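Local coordinates for protein aspartate-semialdehyde dehydrogenase (Cryptococcus neoformans var. neoformans JEC21, PDB 5CEF) that catalyses the NADPH-dependent reductive dephosphorylation of 4-phospho-L-aspartate to aspartate semialdehyde, the second step in making methionine, threonine and isoleucine from aspartate, at residues Gln22-Glu26 with Val54-Ser60; Leu36-Gly40 with Pro79-Cys84; Val164-Ala168 with Thr220-Leu224; Asp178-Thr184 with Gln241-Thr247. All coordinates share one frame; numbering follows the deposited sequence.

Overall arrangement
Contacts 1 and 2 lie in the Rossmann-type nucleotide-binding part, contacts 3 and 4 around the dimerisation sheet, across the chain's centre. Contacts 1 and 2 are partly buried, and each sets a loop or turn against a regular element, a helix in contact 1 and a strand in contact 2; they touch where I25 of helix 19-29 packs on L36 and L39 of strand 34-40. An amide gripping backbone dominates contact 1, a methyl against a ring contact 2. Contacts 3 and 4 are buried. Helices 158-174 and 212-224, joined by aliphatic packing in contact 3, cover one face of the sheet whose backbone-bonded edge pair forms contact 4; a second subunit meets its other face.

Contact 1. Residues Gln22-Glu26 with Val54-Ser60; sequences QRFIE and VRWKLPS
Q22 reaches from helix 19-29 with both ends of its amide and takes hold of the backbone of V54-S60 at R55 and K57. This is the first helix of the Rossmann fold, following the nucleotide-binding turn, and V54-S60 is the loop that leaves helix 50-53. OE1 of Q22 accepts from K57 N at 2.9 Å, the donor lying in the carbonyl plane on a lone pair. On the other side of the amide, NE2 of Q22 donates to R55 O at 3.2 Å, meeting that carbonyl from well above its plane. NE2 has a second acceptor in the backbone O of T17, a residue that probably binds NADP, as in related enzymes, so three bonds fix the rotation of the amide and link the cofactor turn to the loop. Within the loop, NE1 of W56 donates in the ring plane to S60 O at 2.6 Å, pinning the indole at its edge. One turn of the helix carries a salt bridge, NH1 of R23 to OE1 of E26, weak as a hydrogen bond because its N-H is poorly aligned. Extended beyond CG (chi2 -177°), the Q22 side chain slides past the W56 indole in the opposite direction, amide and ring planes only 13° apart. OE1 of Q22 thus lies over one face of the indole toward its rim, 3.7 Å from CE3 of W56. The same face carries CB of L58. I25 adds a looser apolar touch to W56. L58 lies between Q22 and E26, its CD1 3.8 Å from CB of Q22 and 3.7 Å from OE1 of E26.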
loop_
_atom_site.group_PDB
_atom_site.type_symbol
_atom_site.label_atom_id
_atom_site.label_comp_id
_atom_site.label_asym_id
_atom_site.label_seq_id
_atom_site.Cartn_x
_atom_site.Cartn_y
_atom_site.Cartn_z
ATOM N N GLN A 22 -19.839 1.321 18.752
ATOM C CA GLN A 22 -20.442 2.065 17.666
ATOM C C GLN A 22 -21.146 1.154 16.667
ATOM O O GLN A 22 -22.253 1.460 16.178
ATOM C CB GLN A 22 -19.375 2.891 16.932
ATOM C CG GLN A 22 -18.799 4.024 17.773
ATOM C CD GLN A 22 -17.807 4.868 17.002
ATOM O OE1 GLN A 22 -17.857 4.938 15.773
ATOM N NE2 GLN A 22 -16.883 5.495 17.718
ATOM N N ARG A 23 -20.502 0.032 16.365
ATOM C CA ARG A 23 -21.077 -0.899 15.428
ATOM C C ARG A 23 -22.317 -1.555 16.048
ATOM O O ARG A 23 -23.346 -1.692 15.378
ATOM C CB ARG A 23 -20.054 -1.938 14.991
ATOM C CG ARG A 23 -20.558 -2.785 13.833
ATOM C CD ARG A 23 -20.458 -2.095 12.487
ATOM N NE ARG A 23 -20.873 -3.031 11.439
ATOM C CZ ARG A 23 -21.882 -2.841 10.582
ATOM N NH1 ARG A 23 -22.603 -1.713 10.590
ATOM N NH2 ARG A 23 -22.170 -3.773 9.686
ATOM N N PHE A 24 -22.221 -1.940 17.312
ATOM C CA PHE A 24 -23.388 -2.466 18.021
ATOM C C PHE A 24 -24.559 -1.489 17.874
ATOM O O PHE A 24 -25.686 -1.883 17.566
ATOM C CB PHE A 24 -23.116 -2.658 19.514
ATOM C CG PHE A 24 -22.589 -4.022 19.892
ATOM C CD1 PHE A 24 -23.292 -5.170 19.596
ATOM C CD2 PHE A 24 -21.395 -4.143 20.593
ATOM C CE1 PHE A 24 -22.831 -6.416 19.980
ATOM C CE2 PHE A 24 -20.922 -5.381 20.966
ATOM C CZ PHE A 24 -21.650 -6.516 20.672
ATOM N N ILE A 25 -24.272 -0.213 18.076
ATOM C CA ILE A 25 -25.289 0.801 18.024
ATOM C C ILE A 25 -25.888 0.930 16.617
ATOM O O ILE A 25 -27.107 0.976 16.455
ATOM C CB ILE A 25 -24.748 2.123 18.582
ATOM C CG1 ILE A 25 -24.760 2.033 20.090
ATOM C CG2 ILE A 25 -25.570 3.322 18.100
ATOM C CD1 ILE A 25 -23.859 3.040 20.774
ATOM N N GLU A 26 -25.043 0.999 15.613
ATOM C CA GLU A 26 -25.521 1.026 14.244
ATOM C C GLU A 26 -26.460 -0.144 13.944
ATOM O O GLU A 26 -27.514 0.038 13.378
ATOM C CB GLU A 26 -24.328 0.971 13.310
ATOM C CG GLU A 26 -24.700 0.931 11.850
ATOM C CD GLU A 26 -23.598 1.508 10.992
ATOM O OE1 GLU A 26 -22.527 0.873 10.839
ATOM O OE2 GLU A 26 -23.815 2.599 10.459
ATOM N N VAL A 54 -19.069 10.992 21.600
ATOM C CA VAL A 54 -18.468 9.983 20.743
ATOM C C VAL A 54 -17.649 10.596 19.642
ATOM O O VAL A 54 -18.045 11.599 19.082
ATOM C CB VAL A 54 -19.554 9.092 20.097
ATOM C CG1 VAL A 54 -20.357 9.861 19.043
ATOM C CG2 VAL A 54 -18.925 7.826 19.514
ATOM N N ARG A 55 -16.514 9.983 19.332
ATOM C CA ARG A 55 -15.776 10.305 18.120
ATOM C C ARG A 55 -16.236 9.252 17.112
ATOM O O ARG A 55 -15.553 8.244 16.896
ATOM C CB ARG A 55 -14.243 10.219 18.333
ATOM C CG ARG A 55 -13.646 11.151 19.385
ATOM C CD ARG A 55 -13.403 12.561 18.843
ATOM N NE ARG A 55 -13.471 13.588 19.901
ATOM C CZ ARG A 55 -14.559 14.288 20.259
ATOM N NH1 ARG A 55 -15.732 14.122 19.657
ATOM N NH2 ARG A 55 -14.474 15.173 21.241
ATOM N N TRP A 56 -17.358 9.508 16.458
ATOM C CA TRP A 56 -17.945 8.547 15.532
ATOM C C TRP A 56 -17.077 8.254 14.307
ATOM O O TRP A 56 -17.001 9.059 13.383
ATOM C CB TRP A 56 -19.313 9.056 15.077
ATOM C CG TRP A 56 -20.174 8.073 14.276
ATOM C CD1 TRP A 56 -20.381 8.076 12.906
ATOM C CD2 TRP A 56 -20.980 6.998 14.794
ATOM N NE1 TRP A 56 -21.273 7.077 12.556
ATOM C CE2 TRP A 56 -21.648 6.401 13.690
ATOM C CE3 TRP A 56 -21.211 6.493 16.081
ATOM C CZ2 TRP A 56 -22.506 5.326 13.838
ATOM C CZ3 TRP A 56 -22.070 5.422 16.226
ATOM C CH2 TRP A 56 -22.708 4.843 15.108
ATOM N N LYS A 57 -16.494 7.060 14.266
ATOM C CA LYS A 57 -15.575 6.660 13.206
ATOM C C LYS A 57 -16.193 5.745 12.136
ATOM O O LYS A 57 -15.475 4.994 11.484
ATOM C CB LYS A 57 -14.330 5.973 13.820
ATOM C CG LYS A 57 -13.472 6.817 14.780
ATOM C CD LYS A 57 -13.448 8.326 14.481
ATOM C CE LYS A 57 -13.097 8.702 13.032
ATOM N NZ LYS A 57 -11.856 9.520 12.878
ATOM N N LEU A 58 -17.499 5.827 11.905
ATOM C CA LEU A 58 -18.147 4.950 10.910
ATOM C C LEU A 58 -18.668 5.712 9.676
ATOM O O LEU A 58 -19.093 6.849 9.814
ATOM C CB LEU A 58 -19.291 4.163 11.575
ATOM C CG LEU A 58 -18.912 2.938 12.428
ATOM C CD1 LEU A 58 -20.121 2.415 13.198
ATOM C CD2 LEU A 58 -18.335 1.829 11.584
ATOM N N PRO A 59 -18.664 5.071 8.480
ATOM C CA PRO A 59 -19.048 5.719 7.212
ATOM C C PRO A 59 -20.358 6.456 7.294
ATOM O O PRO A 59 -20.440 7.615 6.885
ATOM C CB PRO A 59 -19.183 4.557 6.226
ATOM C CG PRO A 59 -18.290 3.506 6.765
ATOM C CD PRO A 59 -18.286 3.661 8.264
ATOM N N SER A 60 -21.376 5.794 7.809
ATOM C CA SER A 60 -22.712 6.379 7.853
ATOM C C SER A 60 -22.865 7.196 9.132
ATOM O O SER A 60 -22.060 7.050 10.043
ATOM C CB SER A 60 -23.742 5.259 7.768
ATOM O OG SER A 60 -23.594 4.413 8.892
#

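Contact 2. Residues Leu36-Gly40 with Pro79-Cys84; sequences LHALG and PGFAEC
The methyl of A38 sits over one face of the F81 ring, a CH-pi contact in which CB of A38 is 3.7 Å from the ring centroid and 19° off its normal. A38 belongs to strand 34-40 of the parallel Rossmann sheet, and P79-C84 is the turn, with a short 3-10 segment, that leads into strand 86-89. F81 leaves its backbone away from the strand, yet CG stands beside the backbone N (chi1 -78°) and the ring comes back across A38, putting its CZ edge 3.7 Å from the amide N of G40. F103 of helix 93-105 also meets F81, the two rings edge-to-face. SG of C84 adds to the surround of the A38 methyl, 3.9 Å from CB of A38. H37, by contrast, presents its ring edge to P79-C84: CD2 of H37 is 3.3 Å from G80 O, near the ring plane. At the same edge, E83 presents its carboxylate nearly perpendicular to the imidazole, with OE1 of E83 3.7 Å from NE2 of H37. G80 takes a positive phi of 100°, a backbone shape that suits glycine. Beside it, one water bridges the backbones, donating to H37 O at 3.2 Å and to P79 O at 2.8 Å.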
loop_
_atom_site.group_PDB
_atom_site.type_symbol
_atom_site.label_atom_id
_atom_site.label_comp_id
_atom_site.label_asym_id
_atom_site.label_seq_id
_atom_site.Cartn_x
_atom_site.Cartn_y
_atom_site.Cartn_z
ATOM N N LEU A 36 -32.384 -0.281 21.586
ATOM C CA LEU A 36 -31.331 0.355 22.342
ATOM C C LEU A 36 -31.942 1.064 23.490
ATOM O O LEU A 36 -32.811 1.900 23.291
ATOM C CB LEU A 36 -30.580 1.348 21.475
ATOM C CG LEU A 36 -29.600 0.697 20.515
ATOM C CD1 LEU A 36 -29.232 1.681 19.406
ATOM C CD2 LEU A 36 -28.355 0.184 21.258
ATOM N N HIS A 37 -31.546 0.686 24.696
ATOM C CA HIS A 37 -32.163 1.229 25.888
ATOM C C HIS A 37 -31.168 1.845 26.873
ATOM O O HIS A 37 -31.513 2.785 27.579
ATOM C CB HIS A 37 -32.970 0.124 26.575
ATOM C CG HIS A 37 -33.820 0.611 27.697
ATOM N ND1 HIS A 37 -34.876 1.489 27.514
ATOM C CD2 HIS A 37 -33.762 0.350 29.025
ATOM C CE1 HIS A 37 -35.427 1.748 28.683
ATOM N NE2 HIS A 37 -34.772 1.069 29.618
ATOM N N ALA A 38 -29.960 1.279 26.979
ATOM C CA ALA A 38 -28.965 1.728 27.971
ATOM C C ALA A 38 -27.553 1.664 27.404
ATOM O O ALA A 38 -27.085 0.589 27.008
ATOM C CB ALA A 38 -29.060 0.896 29.227
ATOM N N LEU A 39 -26.895 2.816 27.322
ATOM C CA LEU A 39 -25.521 2.893 26.873
ATOM C C LEU A 39 -24.551 3.131 28.032
ATOM O O LEU A 39 -24.803 3.961 28.900
ATOM C CB LEU A 39 -25.390 4.047 25.919
ATOM C CG LEU A 39 -26.398 4.123 24.808
ATOM C CD1 LEU A 39 -25.965 5.240 23.867
ATOM C CD2 LEU A 39 -26.480 2.807 24.067
ATOM N N GLY A 40 -23.457 2.389 28.063
ATOM C CA GLY A 40 -22.424 2.581 29.084
ATOM C C GLY A 40 -21.107 3.040 28.447
ATOM O O GLY A 40 -20.678 2.482 27.451
ATOM N N PRO A 79 -28.755 3.835 35.143
ATOM C CA PRO A 79 -30.117 3.960 34.590
ATOM C C PRO A 79 -30.350 3.127 33.322
ATOM O O PRO A 79 -29.584 3.249 32.361
ATOM C CB PRO A 79 -30.244 5.459 34.276
ATOM C CG PRO A 79 -29.255 6.117 35.164
ATOM C CD PRO A 79 -28.115 5.146 35.316
ATOM N N GLY A 80 -31.407 2.308 33.348
ATOM C CA GLY A 80 -31.824 1.555 32.171
ATOM C C GLY A 80 -31.367 0.100 32.170
ATOM O O GLY A 80 -32.058 -0.784 31.632
ATOM N N PHE A 81 -30.249 -0.165 32.843
ATOM C CA PHE A 81 -29.608 -1.448 32.709
ATOM C C PHE A 81 -30.408 -2.555 33.332
ATOM O O PHE A 81 -30.542 -3.620 32.727
ATOM C CB PHE A 81 -28.168 -1.412 33.239
ATOM C CG PHE A 81 -27.197 -0.770 32.275
ATOM C CD1 PHE A 81 -26.966 -1.330 31.036
ATOM C CD2 PHE A 81 -26.530 0.378 32.602
ATOM C CE1 PHE A 81 -26.090 -0.754 30.139
ATOM C CE2 PHE A 81 -25.620 0.956 31.722
ATOM C CZ PHE A 81 -25.422 0.404 30.476
ATOM N N ALA A 82 -30.988 -2.319 34.505
ATOM C CA ALA A 82 -31.786 -3.373 35.178
ATOM C C ALA A 82 -32.960 -3.897 34.332
ATOM O O ALA A 82 -33.431 -4.988 34.559
ATOM C CB ALA A 82 -32.268 -2.884 36.551
ATOM N N GLU A 83 -33.445 -3.105 33.384
ATOM C CA GLU A 83 -34.574 -3.510 32.523
ATOM C C GLU A 83 -34.130 -4.157 31.221
ATOM O O GLU A 83 -34.977 -4.598 30.441
ATOM C CB GLU A 83 -35.467 -2.297 32.148
ATOM C CG GLU A 83 -36.182 -1.643 33.320
ATOM C CD GLU A 83 -35.318 -0.585 33.987
ATOM O OE1 GLU A 83 -35.033 0.473 33.302
ATOM O OE2 GLU A 83 -34.977 -0.825 35.185
ATOM N N CYS A 84 -32.826 -4.149 30.939
ATOM C CA CYS A 84 -32.326 -4.746 29.688
ATOM C C CYS A 84 -32.439 -6.244 29.742
ATOM O O CYS A 84 -32.079 -6.866 30.742
ATOM C CB CYS A 84 -30.896 -4.338 29.416
ATOM S SG CYS A 84 -30.735 -2.596 28.988
HETATM O O HOH W 1 -30.657 4.613 30.106
#

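Contact 3. Residues Val164-Ala168 with Thr220-Leu224; sequences VVPLA and TNKIL
V164 and L224 carry the close part of this helix pair. Their side chains slide past each other in opposite directions, and CG1 of V164 lies 3.6 Å from CD2 of L224. That CG1, anti to the backbone N (chi1 170°), also meets CG2 of I223 at 3.6 Å, so V164 reaches into the angle between two successive residues of the partner helix. L224 in turn splits its branches: CD2 touches CB of A168 at 3.7 Å, while CD1 rests on CB of L167 at 3.7 Å, the two leucines crossing at about a right angle. T220 is held more loosely, OG1 3.8 Å from CG2 of V164 and CG2 4.1 Å from CD1 of L167; its hydroxyl bonds to the carbonyl of I216. At the far end A168 and L224 are partly exposed, whereas V164, L167, T220 and I223 are buried. The axes of the two segments come no closer than 10.7 Å and cross at -48°. Helix 158-174 opens with the predicted catalytic C158 and is kinked at P166, which packs on strand 323-330. I223 touches strand 125-126 and L224 touches I242, so the pair lies between strand 125-126 of the parallel sheet and the strands of the mixed sheet.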
loop_
_atom_site.group_PDB
_atom_site.type_symbol
_atom_site.label_atom_id
_atom_site.label_comp_id
_atom_site.label_asym_id
_atom_site.label_seq_id
_atom_site.Cartn_x
_atom_site.Cartn_y
_atom_site.Cartn_z
ATOM N N VAL A 164 -12.917 -21.666 11.826
ATOM C CA VAL A 164 -13.758 -22.705 12.372
ATOM C C VAL A 164 -15.031 -22.977 11.602
ATOM O O VAL A 164 -15.563 -24.094 11.650
ATOM C CB VAL A 164 -14.111 -22.317 13.798
ATOM C CG1 VAL A 164 -15.157 -23.244 14.294
ATOM C CG2 VAL A 164 -12.856 -22.434 14.649
ATOM N N VAL A 165 -15.534 -21.973 10.889
ATOM C CA VAL A 165 -16.714 -22.194 10.097
ATOM C C VAL A 165 -16.424 -23.259 9.043
ATOM O O VAL A 165 -17.151 -24.240 8.979
ATOM C CB VAL A 165 -17.292 -20.904 9.502
ATOM C CG1 VAL A 165 -18.316 -21.234 8.453
ATOM C CG2 VAL A 165 -17.892 -20.055 10.599
ATOM N N PRO A 166 -15.362 -23.097 8.250
ATOM C CA PRO A 166 -15.075 -24.174 7.303
ATOM C C PRO A 166 -14.804 -25.499 7.977
ATOM O O PRO A 166 -15.238 -26.543 7.480
ATOM C CB PRO A 166 -13.831 -23.676 6.573
ATOM C CG PRO A 166 -14.014 -22.203 6.553
ATOM C CD PRO A 166 -14.644 -21.871 7.884
ATOM N N LEU A 167 -14.117 -25.467 9.118
ATOM C CA LEU A 167 -13.845 -26.717 9.842
ATOM C C LEU A 167 -15.124 -27.436 10.258
ATOM O O LEU A 167 -15.228 -28.648 10.154
ATOM C CB LEU A 167 -12.953 -26.482 11.048
ATOM C CG LEU A 167 -11.527 -25.961 10.728
ATOM C CD1 LEU A 167 -10.737 -25.902 12.027
ATOM C CD2 LEU A 167 -10.760 -26.730 9.663
ATOM N N ALA A 168 -16.105 -26.671 10.684
ATOM C CA ALA A 168 -17.344 -27.229 11.131
ATOM C C ALA A 168 -18.056 -27.910 9.976
ATOM O O ALA A 168 -18.690 -28.957 10.164
ATOM C CB ALA A 168 -18.218 -26.142 11.728
ATOM N N THR A 220 -10.495 -23.586 19.144
ATOM C CA THR A 220 -11.051 -24.434 18.094
ATOM C C THR A 220 -11.680 -25.693 18.693
ATOM O O THR A 220 -12.746 -26.120 18.223
ATOM C CB THR A 220 -9.974 -24.769 17.071
ATOM O OG1 THR A 220 -9.622 -23.571 16.375
ATOM C CG2 THR A 220 -10.434 -25.808 16.087
ATOM N N ASN A 221 -11.031 -26.285 19.720
ATOM C CA ASN A 221 -11.523 -27.544 20.320
ATOM C C ASN A 221 -12.735 -27.349 21.198
ATOM O O ASN A 221 -13.700 -28.125 21.151
ATOM C CB ASN A 221 -10.414 -28.263 21.068
ATOM C CG ASN A 221 -9.581 -29.177 20.151
ATOM O OD1 ASN A 221 -10.118 -30.016 19.415
ATOM N ND2 ASN A 221 -8.306 -29.052 20.223
ATOM N N LYS A 222 -12.769 -26.238 21.903
ATOM C CA LYS A 222 -14.001 -25.860 22.574
ATOM C C LYS A 222 -15.181 -25.658 21.618
ATOM O O LYS A 222 -16.257 -26.219 21.811
ATOM C CB LYS A 222 -13.802 -24.593 23.401
ATOM C CG LYS A 222 -15.019 -24.321 24.272
ATOM C CD LYS A 222 -14.689 -23.416 25.426
ATOM C CE LYS A 222 -15.948 -23.076 26.210
ATOM N NZ LYS A 222 -15.704 -22.128 27.345
ATOM N N ILE A 223 -14.965 -24.868 20.573
ATOM C CA ILE A 223 -16.038 -24.511 19.634
ATOM C C ILE A 223 -16.534 -25.684 18.789
ATOM O O ILE A 223 -17.734 -25.777 18.503
ATOM C CB ILE A 223 -15.589 -23.360 18.680
ATOM C CG1 ILE A 223 -15.357 -22.102 19.492
ATOM C CG2 ILE A 223 -16.592 -23.082 17.569
ATOM C CD1 ILE A 223 -14.497 -21.072 18.795
ATOM N N LEU A 224 -15.631 -26.531 18.322
ATOM C CA LEU A 224 -16.046 -27.665 17.487
ATOM C C LEU A 224 -16.405 -28.875 18.321
ATOM O O LEU A 224 -17.009 -29.784 17.830
ATOM C CB LEU A 224 -14.955 -28.036 16.529
ATOM C CG LEU A 224 -14.697 -26.974 15.476
ATOM C CD1 LEU A 224 -13.492 -27.351 14.632
ATOM C CD2 LEU A 224 -15.917 -26.759 14.585
#

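Contact 4. Residues Asp178-Thr184 with Gln241-Thr247; sequences DTVIVTT and QINVSAT
V180 and V182 lie with V244 and A246 on one face of a parallel strand pair, while T179, I181 and T183 stand with N243, S245 and T247 on the other. The pair is the edge of the mixed dimerisation sheet, strand 243-250 being outermost within the chain, and helix 212-224 connects the two strands as a beta-alpha-beta crossover. Helices 158-174 and 212-224 cover the valine face: I163 touches V182 and T220 touches V244. A second subunit packs on the opposite face, where its K337 bonds to the hydroxyl of S245 and its F334 meets I181. Between the strands the backbones are stitched in the regular parallel pattern. V180 donates from N to N243 O at 2.8 Å and accepts at O from S245 N; V182 does the same toward S245 O and T247 N. The ends are closed by N243 N to D178 O at 2.9 Å and T184 N to T247 O. The T184 side chain lies about 6 Å from that of H257, the predicted proton acceptor. On the valine face, a chi1 of 57° sets CG1 of V182 between backbone N and carbonyl carbon, 3.7 Å from CB of A246. The side chains of V180 and I242 cross at a slant, CG2 of V180 3.9 Å from CG2 of I242. Strand 177-186 also pairs with strand 257-265, where D178 and T179 both face K264 in a classic beta bulge. On the face toward the second subunit, a water lies 2.9 Å from OG1 of T183 and 2.7 Å from OG1 of T247.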
loop_
_atom_site.group_PDB
_atom_site.type_symbol
_atom_site.label_atom_id
_atom_site.label_comp_id
_atom_site.label_asym_id
_atom_site.label_seq_id
_atom_site.Cartn_x
_atom_site.Cartn_y
_atom_site.Cartn_z
ATOM N N ASP A 178 -8.514 -34.659 12.727
ATOM C CA ASP A 178 -7.347 -35.081 13.459
ATOM C C ASP A 178 -6.443 -33.888 13.683
ATOM O O ASP A 178 -6.120 -33.542 14.811
ATOM C CB ASP A 178 -6.640 -36.145 12.592
ATOM C CG ASP A 178 -5.316 -36.623 13.137
ATOM O OD1 ASP A 178 -4.826 -36.155 14.173
ATOM O OD2 ASP A 178 -4.768 -37.548 12.522
ATOM N N THR A 179 -6.031 -33.264 12.588
ATOM C CA THR A 179 -4.948 -32.265 12.596
ATOM C C THR A 179 -5.288 -31.097 11.675
ATOM O O THR A 179 -5.878 -31.288 10.601
ATOM C CB THR A 179 -3.638 -32.916 12.141
ATOM O OG1 THR A 179 -3.196 -33.855 13.135
ATOM C CG2 THR A 179 -2.565 -31.908 11.922
ATOM N N VAL A 180 -4.956 -29.894 12.144
ATOM C CA VAL A 180 -5.112 -28.662 11.384
ATOM C C VAL A 180 -3.916 -27.727 11.515
ATOM O O VAL A 180 -3.488 -27.407 12.623
ATOM C CB VAL A 180 -6.349 -27.871 11.844
ATOM C CG1 VAL A 180 -6.451 -26.555 11.068
ATOM C CG2 VAL A 180 -7.634 -28.676 11.653
ATOM N N ILE A 181 -3.399 -27.268 10.383
ATOM C CA ILE A 181 -2.327 -26.269 10.357
ATOM C C ILE A 181 -2.813 -25.087 9.586
ATOM O O ILE A 181 -3.460 -25.238 8.550
ATOM C CB ILE A 181 -1.028 -26.813 9.732
ATOM C CG1 ILE A 181 -0.423 -27.834 10.695
ATOM C CG2 ILE A 181 -0.026 -25.706 9.485
ATOM C CD1 ILE A 181 1.058 -28.039 10.555
ATOM N N VAL A 182 -2.558 -23.906 10.108
ATOM C CA VAL A 182 -3.097 -22.735 9.493
ATOM C C VAL A 182 -2.153 -21.539 9.598
ATOM O O VAL A 182 -1.598 -21.275 10.662
ATOM C CB VAL A 182 -4.467 -22.370 10.097
ATOM C CG1 VAL A 182 -4.387 -22.163 11.606
ATOM C CG2 VAL A 182 -5.023 -21.103 9.429
ATOM N N THR A 183 -2.006 -20.804 8.501
ATOM C CA THR A 183 -1.364 -19.522 8.540
ATOM C C THR A 183 -2.434 -18.471 8.185
ATOM O O THR A 183 -3.109 -18.615 7.184
ATOM C CB THR A 183 -0.177 -19.460 7.545
ATOM O OG1 THR A 183 0.826 -20.420 7.895
ATOM C CG2 THR A 183 0.460 -18.084 7.571
ATOM N N THR A 184 -2.553 -17.406 8.973
ATOM C CA THR A 184 -3.465 -16.333 8.631
ATOM C C THR A 184 -2.739 -15.100 8.106
ATOM O O THR A 184 -1.580 -14.820 8.462
ATOM C CB THR A 184 -4.345 -15.874 9.813
ATOM O OG1 THR A 184 -3.530 -15.269 10.812
ATOM C CG2 THR A 184 -5.082 -17.030 10.404
ATOM N N GLN A 241 -8.838 -34.955 20.709
ATOM C CA GLN A 241 -8.839 -33.530 20.413
ATOM C C GLN A 241 -8.158 -33.255 19.079
ATOM O O GLN A 241 -7.221 -33.938 18.709
ATOM C CB GLN A 241 -8.104 -32.737 21.507
ATOM C CG GLN A 241 -8.866 -32.724 22.804
ATOM C CD GLN A 241 -8.320 -31.722 23.810
ATOM O OE1 GLN A 241 -7.173 -31.796 24.202
ATOM N NE2 GLN A 241 -9.140 -30.752 24.187
ATOM N N ILE A 242 -8.602 -32.215 18.399
ATOM C CA ILE A 242 -7.948 -31.758 17.175
ATOM C C ILE A 242 -6.584 -31.159 17.519
ATOM O O ILE A 242 -6.466 -30.351 18.409
ATOM C CB ILE A 242 -8.778 -30.658 16.450
ATOM C CG1 ILE A 242 -10.194 -31.149 16.145
ATOM C CG2 ILE A 242 -8.100 -30.266 15.156
ATOM C CD1 ILE A 242 -11.105 -30.028 15.673
ATOM N N ASN A 243 -5.569 -31.527 16.782
ATOM C CA ASN A 243 -4.283 -30.889 16.899
ATOM C C ASN A 243 -4.163 -29.692 16.002
ATOM O O ASN A 243 -4.150 -29.846 14.778
ATOM C CB ASN A 243 -3.230 -31.856 16.477
ATOM C CG ASN A 243 -2.581 -32.478 17.651
ATOM O OD1 ASN A 243 -1.549 -31.958 18.162
ATOM N ND2 ASN A 243 -3.183 -33.558 18.142
ATOM N N VAL A 244 -4.028 -28.515 16.600
ATOM C CA VAL A 244 -4.019 -27.289 15.848
ATOM C C VAL A 244 -2.734 -26.501 16.037
ATOM O O VAL A 244 -2.287 -26.305 17.164
ATOM C CB VAL A 244 -5.215 -26.383 16.241
ATOM C CG1 VAL A 244 -5.305 -25.202 15.282
ATOM C CG2 VAL A 244 -6.527 -27.147 16.196
ATOM N N SER A 245 -2.152 -26.042 14.923
ATOM C CA SER A 245 -0.975 -25.177 14.987
ATOM C C SER A 245 -1.185 -24.016 14.051
ATOM O O SER A 245 -1.399 -24.215 12.855
ATOM C CB SER A 245 0.271 -25.961 14.591
ATOM O OG SER A 245 1.440 -25.200 14.678
ATOM N N ALA A 246 -1.074 -22.815 14.599
ATOM C CA ALA A 246 -1.292 -21.594 13.855
ATOM C C ALA A 246 -0.096 -20.617 13.848
ATOM O O ALA A 246 0.671 -20.530 14.807
ATOM C CB ALA A 246 -2.485 -20.873 14.444
ATOM N N THR A 247 0.019 -19.861 12.761
ATOM C CA THR A 247 0.854 -18.689 12.715
ATOM C C THR A 247 -0.046 -17.580 12.194
ATOM O O THR A 247 -0.754 -17.783 11.212
ATOM C CB THR A 247 2.013 -18.886 11.752
ATOM O OG1 THR A 247 2.739 -20.088 12.048
ATOM C CG2 THR A 247 2.937 -17.741 11.859
HETATM O O HOH W 2 1.715 -21.822 10.310
#